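Local coordinates for NIPSNAP domain-containing protein (Burkholderia xenovorans, PDB 5KAK) that is of unknown function but belongs to the NipSnap family, a family of the dimeric alpha-beta barrel superfamily, at residues R14-R19 with V59-G64; L42-G47 with P111-L116. All blocks are in the same frame, centred on the assembly; numbering follows the deposited sequence.

Interaction 1 pairs the central strands 10-18 and 58-65 of the antiparallel sheet, and interaction 2 lays the proline-rich segment 111-116 along the start of strand 45-51. Their centres are about 16 Å apart, yet they meet directly, because strand 58-65 lies between strands 10-18 and 45-51. Leu-62 O is 2.8 Å from Ile-46 N and Gly-64 N is 2.8 Å from Arg-44 O, both probable hydrogen bonds, while Leu-113 CD2 packs 3.5 Å from Gly-64 CA. Interaction 1 is buried within the sheet; interaction 2 is partly buried at its border. Both also reach the second subunit.

Interaction 1: R14-R19 with V59-G64; sequences RIYDLR and VVHLWG
His-61 stands between Arg-14 and Tyr-16, meeting the first with a ring face and the second with a ring edge. Arg-14 CB sits over the imidazole in a CH-pi contact, 3.6 Å from the ring centroid and toward its rim. The NE2 edge of His-61 points at the face of Tyr-16 in a T-shaped pair, with centroids 4.7 Å apart and planes at 80°. The histidine reaches both because its CG lies between the backbone N and the carbonyl carbon (chi1 41°), which swings the ring over the neighbouring strand. A bond at another corner of the ring helps to set its rotation: Trp-63 NE1 donates to His-61 ND1 at 3.0 Å, close to the plane of both rings.

A bend at chi3 (68°) turns the Arg-14 guanidinium back to Tyr-16, where Arg-14 NE donates to Tyr-16 OH at 2.9 Å and NH2 donates to the same oxygen, which lies in the guanidinium plane. The stronger polar partner of this arginine is Glu-12, which forms a salt bridge with NH1. Farther along, Val-59 CG2 packs 3.5 Å from Tyr-16 CB, and Val-59 CG1 meets Leu-18 CD1. On the reverse face of the sheet, Ile-15 and Val-60 touch more loosely, CG2 to CG2 at 4.4 Å.

Underneath, the backbones run antiparallel: Arg-14 with His-61 and Tyr-16 with Val-59 are hydrogen-bonded pairs, flanking the non-hydrogen-bonded pair Ile-15 with Val-60. The straightest of the four bonds is Arg-14 N to His-61 O, 2.8 Å. On the outer flanks of the two strands, Tyr-48 of strand 45-51 stacks with His-61, and Met-99 of strand 96-106 touches Arg-14 and Tyr-16. Helix 23-42 covers the same side, with Phe-26 packed on Leu-18 and Val-59.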
loop_
_atom_site.group_PDB
_atom_site.type_symbol
_atom_site.label_atom_id
_atom_site.label_comp_id
_atom_site.label_asym_id
_atom_site.label_seq_id
_atom_site.Cartn_x
_atom_site.Cartn_y
_atom_site.Cartn_z
ATOM N N ARG E 14 -2.632 6.036 17.402
ATOM C CA ARG E 14 -1.774 4.870 17.286
ATOM C C ARG E 14 -2.601 3.732 16.706
ATOM O O ARG E 14 -3.745 3.510 17.120
ATOM C CB ARG E 14 -1.153 4.493 18.646
ATOM C CG ARG E 14 -0.248 5.608 19.170
ATOM C CD ARG E 14 0.366 5.247 20.504
ATOM N NE ARG E 14 1.335 4.159 20.417
ATOM C CZ ARG E 14 2.622 4.316 20.095
ATOM N NH1 ARG E 14 3.104 5.510 19.793
ATOM N NH2 ARG E 14 3.438 3.270 20.084
ATOM N N ILE E 15 -2.043 3.060 15.710
ATOM C CA ILE E 15 -2.747 2.036 14.944
ATOM C C ILE E 15 -1.875 0.787 14.963
ATOM O O ILE E 15 -0.782 0.787 14.378
ATOM C CB ILE E 15 -3.013 2.496 13.502
ATOM C CG1 ILE E 15 -3.792 3.824 13.468
ATOM C CG2 ILE E 15 -3.694 1.396 12.722
ATOM C CD1 ILE E 15 -3.803 4.478 12.084
ATOM N N TYR E 16 -2.319 -0.261 15.666
ATOM C CA TYR E 16 -1.566 -1.506 15.737
ATOM C C TYR E 16 -2.274 -2.600 14.959
ATOM O O TYR E 16 -3.471 -2.849 15.160
ATOM C CB TYR E 16 -1.377 -1.988 17.172
ATOM C CG TYR E 16 -0.699 -1.057 18.142
ATOM C CD1 TYR E 16 0.055 0.042 17.717
ATOM C CD2 TYR E 16 -0.783 -1.314 19.488
ATOM C CE1 TYR E 16 0.674 0.866 18.642
ATOM C CE2 TYR E 16 -0.173 -0.512 20.410
ATOM C CZ TYR E 16 0.550 0.581 19.990
ATOM O OH TYR E 16 1.138 1.360 20.968
ATOM N N ASP E 17 -1.541 -3.249 14.069
ATOM C CA ASP E 17 -2.049 -4.442 13.415
ATOM C C ASP E 17 -1.598 -5.659 14.211
ATOM O O ASP E 17 -0.422 -5.777 14.546
ATOM C CB ASP E 17 -1.563 -4.522 11.979
ATOM C CG ASP E 17 -2.046 -3.358 11.141
ATOM O OD1 ASP E 17 -3.273 -3.159 11.058
ATOM O OD2 ASP E 17 -1.194 -2.632 10.592
ATOM N N LEU E 18 -2.536 -6.553 14.499
ATOM C CA LEU E 18 -2.312 -7.688 15.382
ATOM C C LEU E 18 -2.297 -8.995 14.603
ATOM O O LEU E 18 -2.765 -9.067 13.467
ATOM C CB LEU E 18 -3.404 -7.750 16.458
ATOM C CG LEU E 18 -3.503 -6.460 17.273
ATOM C CD1 LEU E 18 -4.606 -6.544 18.305
ATOM C CD2 LEU E 18 -2.182 -6.230 17.952
ATOM N N ARG E 19 -1.776 -10.044 15.259
ATOM C CA ARG E 19 -1.912 -11.414 14.788
ATOM C C ARG E 19 -3.391 -11.683 14.513
ATOM O O ARG E 19 -4.257 -11.127 15.202
ATOM C CB ARG E 19 -1.346 -12.362 15.859
ATOM C CG ARG E 19 -1.610 -13.837 15.659
ATOM C CD ARG E 19 -1.059 -14.627 16.834
ATOM N NE ARG E 19 -1.936 -14.601 18.007
ATOM C CZ ARG E 19 -1.546 -14.965 19.228
ATOM N NH1 ARG E 19 -0.294 -15.356 19.427
ATOM N NH2 ARG E 19 -2.398 -14.933 20.250
ATOM N N VAL E 59 -6.112 -2.499 16.176
ATOM C CA VAL E 59 -6.541 -1.679 17.293
ATOM C C VAL E 59 -6.138 -0.245 16.995
ATOM O O VAL E 59 -5.060 0.021 16.435
ATOM C CB VAL E 59 -5.986 -2.166 18.652
ATOM C CG1 VAL E 59 -6.603 -3.495 19.029
ATOM C CG2 VAL E 59 -4.501 -2.297 18.615
ATOM N N VAL E 60 -7.025 0.673 17.350
ATOM C CA VAL E 60 -6.882 2.094 17.060
ATOM C C VAL E 60 -7.112 2.854 18.358
ATOM O O VAL E 60 -8.187 2.739 18.955
ATOM C CB VAL E 60 -7.878 2.552 15.983
ATOM C CG1 VAL E 60 -7.815 4.063 15.782
ATOM C CG2 VAL E 60 -7.625 1.836 14.682
ATOM N N HIS E 61 -6.114 3.632 18.799
ATOM C CA HIS E 61 -6.293 4.380 20.042
ATOM C C HIS E 61 -5.778 5.805 19.884
ATOM O O HIS E 61 -4.758 6.048 19.232
ATOM C CB HIS E 61 -5.649 3.660 21.286
ATOM C CG HIS E 61 -4.306 3.034 21.049
ATOM N ND1 HIS E 61 -3.182 3.401 21.759
ATOM C CD2 HIS E 61 -3.920 2.022 20.235
ATOM C CE1 HIS E 61 -2.153 2.668 21.368
ATOM N NE2 HIS E 61 -2.576 1.818 20.449
ATOM N N LEU E 62 -6.516 6.753 20.456
ATOM C CA LEU E 62 -6.203 8.174 20.335
ATOM C C LEU E 62 -5.997 8.760 21.719
ATOM O O LEU E 62 -6.882 8.650 22.575
ATOM C CB LEU E 62 -7.318 8.935 19.626
ATOM C CG LEU E 62 -7.488 8.758 18.127
ATOM C CD1 LEU E 62 -8.079 7.413 17.804
ATOM C CD2 LEU E 62 -8.335 9.892 17.556
ATOM N N TRP E 63 -4.860 9.419 21.904
ATOM C CA TRP E 63 -4.463 10.061 23.152
ATOM C C TRP E 63 -4.276 11.562 22.947
ATOM O O TRP E 63 -3.616 11.988 21.989
ATOM C CB TRP E 63 -3.162 9.456 23.651
ATOM C CG TRP E 63 -3.275 7.999 23.918
ATOM C CD1 TRP E 63 -3.075 6.986 23.034
ATOM C CD2 TRP E 63 -3.613 7.394 25.165
ATOM N NE1 TRP E 63 -3.262 5.772 23.661
ATOM C CE2 TRP E 63 -3.598 6.000 24.971
ATOM C CE3 TRP E 63 -3.931 7.900 26.434
ATOM C CZ2 TRP E 63 -3.893 5.101 25.997
ATOM C CZ3 TRP E 63 -4.211 7.009 27.457
ATOM C CH2 TRP E 63 -4.191 5.624 27.235
ATOM N N GLY E 64 -4.819 12.354 23.864
ATOM C CA GLY E 64 -4.733 13.803 23.787
ATOM C C GLY E 64 -3.665 14.353 24.717
ATOM O O GLY E 64 -3.480 13.861 25.828
#

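Interaction 2: L42-G47 with P111-L116; sequences LGRLIG and PPLPPL
Arg-44 runs between Leu-113 and Leu-116, and this is the tightly packed part of the contact. Its guanidinium is covered on one face by Leu-116, whose CD2 lies 3.7 Å above the plane over its centre; Leu-113 CD1 covers the opposite face off-centre, nearer NE and CD. The side chain is extended from CG to NE (chi2 178°, chi3 170°), which carries it past the carbonyl of Pro-114. Arg-44 CD is 3.2 Å from Pro-114 O, and Arg-44 NE makes only a weak hydrogen bond to that oxygen, with an N-H...O angle of 120°. The charge is met more firmly elsewhere, by a salt bridge from NH2 to Glu-66. The two leucines sandwich the planar group and limit its tilt, while Pro-114 O lies at its edge.

Gly-43 is the first residue past helix 23-42 to leave helical angles, with positive phi, and its CA packs 3.6 Å from Leu-116 CD2.

Toward Ile-46 the contacts are fewer. Pro-114 CG rests 3.7 Å from Ile-46 CG1, the two side chains crossing at about a right angle. The solvent side is at Pro-115, which is exposed and barely touched by 42-47. Ile-46 also packs on Ile-46 of the second subunit, and Pro-111 packs on the same Ile-46 of the second subunit.

Gly-43 and Arg-44 lead from the helix into strand 45-51, where Ile-46 and Gly-47 both face Leu-62: a classic beta bulge in the pairing with strand 58-65, bordered by a polyproline II-like segment.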
loop_
_atom_site.group_PDB
_atom_site.type_symbol
_atom_site.label_atom_id
_atom_site.label_comp_id
_atom_site.label_asym_id
_atom_site.label_seq_id
_atom_site.Cartn_x
_atom_site.Cartn_y
_atom_site.Cartn_z
ATOM N N LEU E 42 -0.458 8.578 30.826
ATOM C CA LEU E 42 -0.614 9.346 29.593
ATOM C C LEU E 42 -1.658 10.445 29.758
ATOM O O LEU E 42 -1.466 11.566 29.273
ATOM C CB LEU E 42 -0.957 8.411 28.435
ATOM C CG LEU E 42 0.201 7.474 28.076
ATOM C CD1 LEU E 42 -0.014 6.752 26.729
ATOM C CD2 LEU E 42 1.539 8.225 28.103
ATOM N N GLY E 43 -2.770 10.153 30.421
ATOM C CA GLY E 43 -3.627 11.239 30.854
ATOM C C GLY E 43 -5.000 11.329 30.226
ATOM O O GLY E 43 -6.006 11.384 30.940
ATOM N N ARG E 44 -5.068 11.349 28.887
ATOM C CA ARG E 44 -6.282 11.761 28.178
ATOM C C ARG E 44 -6.593 10.779 27.050
ATOM O O ARG E 44 -6.284 11.035 25.885
ATOM C CB ARG E 44 -6.131 13.190 27.661
ATOM C CG ARG E 44 -5.851 14.209 28.777
ATOM C CD ARG E 44 -5.678 15.583 28.189
ATOM N NE ARG E 44 -5.634 16.640 29.190
ATOM C CZ ARG E 44 -4.518 17.128 29.708
ATOM N NH1 ARG E 44 -3.341 16.640 29.333
ATOM N NH2 ARG E 44 -4.581 18.113 30.596
ATOM N N LEU E 45 -7.228 9.664 27.402
ATOM C CA LEU E 45 -7.716 8.731 26.390
ATOM C C LEU E 45 -8.953 9.306 25.710
ATOM O O LEU E 45 -9.963 9.586 26.368
ATOM C CB LEU E 45 -8.023 7.367 27.018
ATOM C CG LEU E 45 -8.514 6.279 26.052
ATOM C CD1 LEU E 45 -7.523 6.056 24.905
ATOM C CD2 LEU E 45 -8.781 4.974 26.821
ATOM N N ILE E 46 -8.870 9.493 24.392
ATOM C CA ILE E 46 -10.024 9.900 23.597
ATOM C C ILE E 46 -10.842 8.695 23.140
ATOM O O ILE E 46 -12.072 8.749 23.100
ATOM C CB ILE E 46 -9.549 10.754 22.404
ATOM C CG1 ILE E 46 -8.970 12.083 22.914
ATOM C CG2 ILE E 46 -10.681 10.975 21.397
ATOM C CD1 ILE E 46 -8.134 12.814 21.903
ATOM N N GLY E 47 -10.186 7.587 22.817
ATOM C CA GLY E 47 -10.874 6.399 22.352
ATOM C C GLY E 47 -9.911 5.254 22.162
ATOM O O GLY E 47 -8.768 5.474 21.741
ATOM N N PRO E 111 -13.863 18.808 19.557
ATOM C CA PRO E 111 -14.033 18.903 21.021
ATOM C C PRO E 111 -12.720 19.198 21.722
ATOM O O PRO E 111 -11.634 18.911 21.193
ATOM C CB PRO E 111 -14.563 17.510 21.408
ATOM C CG PRO E 111 -15.211 16.995 20.191
ATOM C CD PRO E 111 -14.420 17.552 19.020
ATOM N N PRO E 112 -12.780 19.787 22.913
ATOM C CA PRO E 112 -11.564 19.986 23.708
ATOM C C PRO E 112 -11.046 18.670 24.274
ATOM O O PRO E 112 -11.682 17.618 24.184
ATOM C CB PRO E 112 -12.023 20.934 24.819
ATOM C CG PRO E 112 -13.482 20.654 24.957
ATOM C CD PRO E 112 -13.967 20.368 23.563
ATOM N N LEU E 113 -9.865 18.752 24.875
ATOM C CA LEU E 113 -9.215 17.572 25.428
ATOM C C LEU E 113 -10.087 16.932 26.506
ATOM O O LEU E 113 -10.778 17.643 27.249
ATOM C CB LEU E 113 -7.856 17.949 26.027
ATOM C CG LEU E 113 -6.650 18.049 25.089
ATOM C CD1 LEU E 113 -5.389 18.429 25.853
ATOM C CD2 LEU E 113 -6.452 16.744 24.372
ATOM N N PRO E 114 -10.092 15.604 26.611
ATOM C CA PRO E 114 -10.667 14.977 27.791
ATOM C C PRO E 114 -9.948 15.470 29.034
ATOM O O PRO E 114 -8.752 15.804 28.983
ATOM C CB PRO E 114 -10.417 13.479 27.554
ATOM C CG PRO E 114 -10.293 13.341 26.090
ATOM C CD PRO E 114 -9.621 14.609 25.634
ATOM N N PRO E 115 -10.646 15.560 30.155
ATOM C CA PRO E 115 -9.954 15.899 31.401
ATOM C C PRO E 115 -8.978 14.795 31.770
ATOM O O PRO E 115 -9.131 13.644 31.354
ATOM C CB PRO E 115 -11.091 16.017 32.421
ATOM C CG PRO E 115 -12.196 15.187 31.848
ATOM C CD PRO E 115 -12.085 15.324 30.361
ATOM N N LEU E 116 -7.947 15.167 32.530
ATOM C CA LEU E 116 -6.978 14.187 33.008
ATOM C C LEU E 116 -7.664 13.093 33.820
ATOM O O LEU E 116 -8.534 13.367 34.650
ATOM C CB LEU E 116 -5.901 14.866 33.859
ATOM C CG LEU E 116 -4.736 15.554 33.139
ATOM C CD1 LEU E 116 -3.848 16.282 34.135
ATOM C CD2 LEU E 116 -3.926 14.541 32.356
#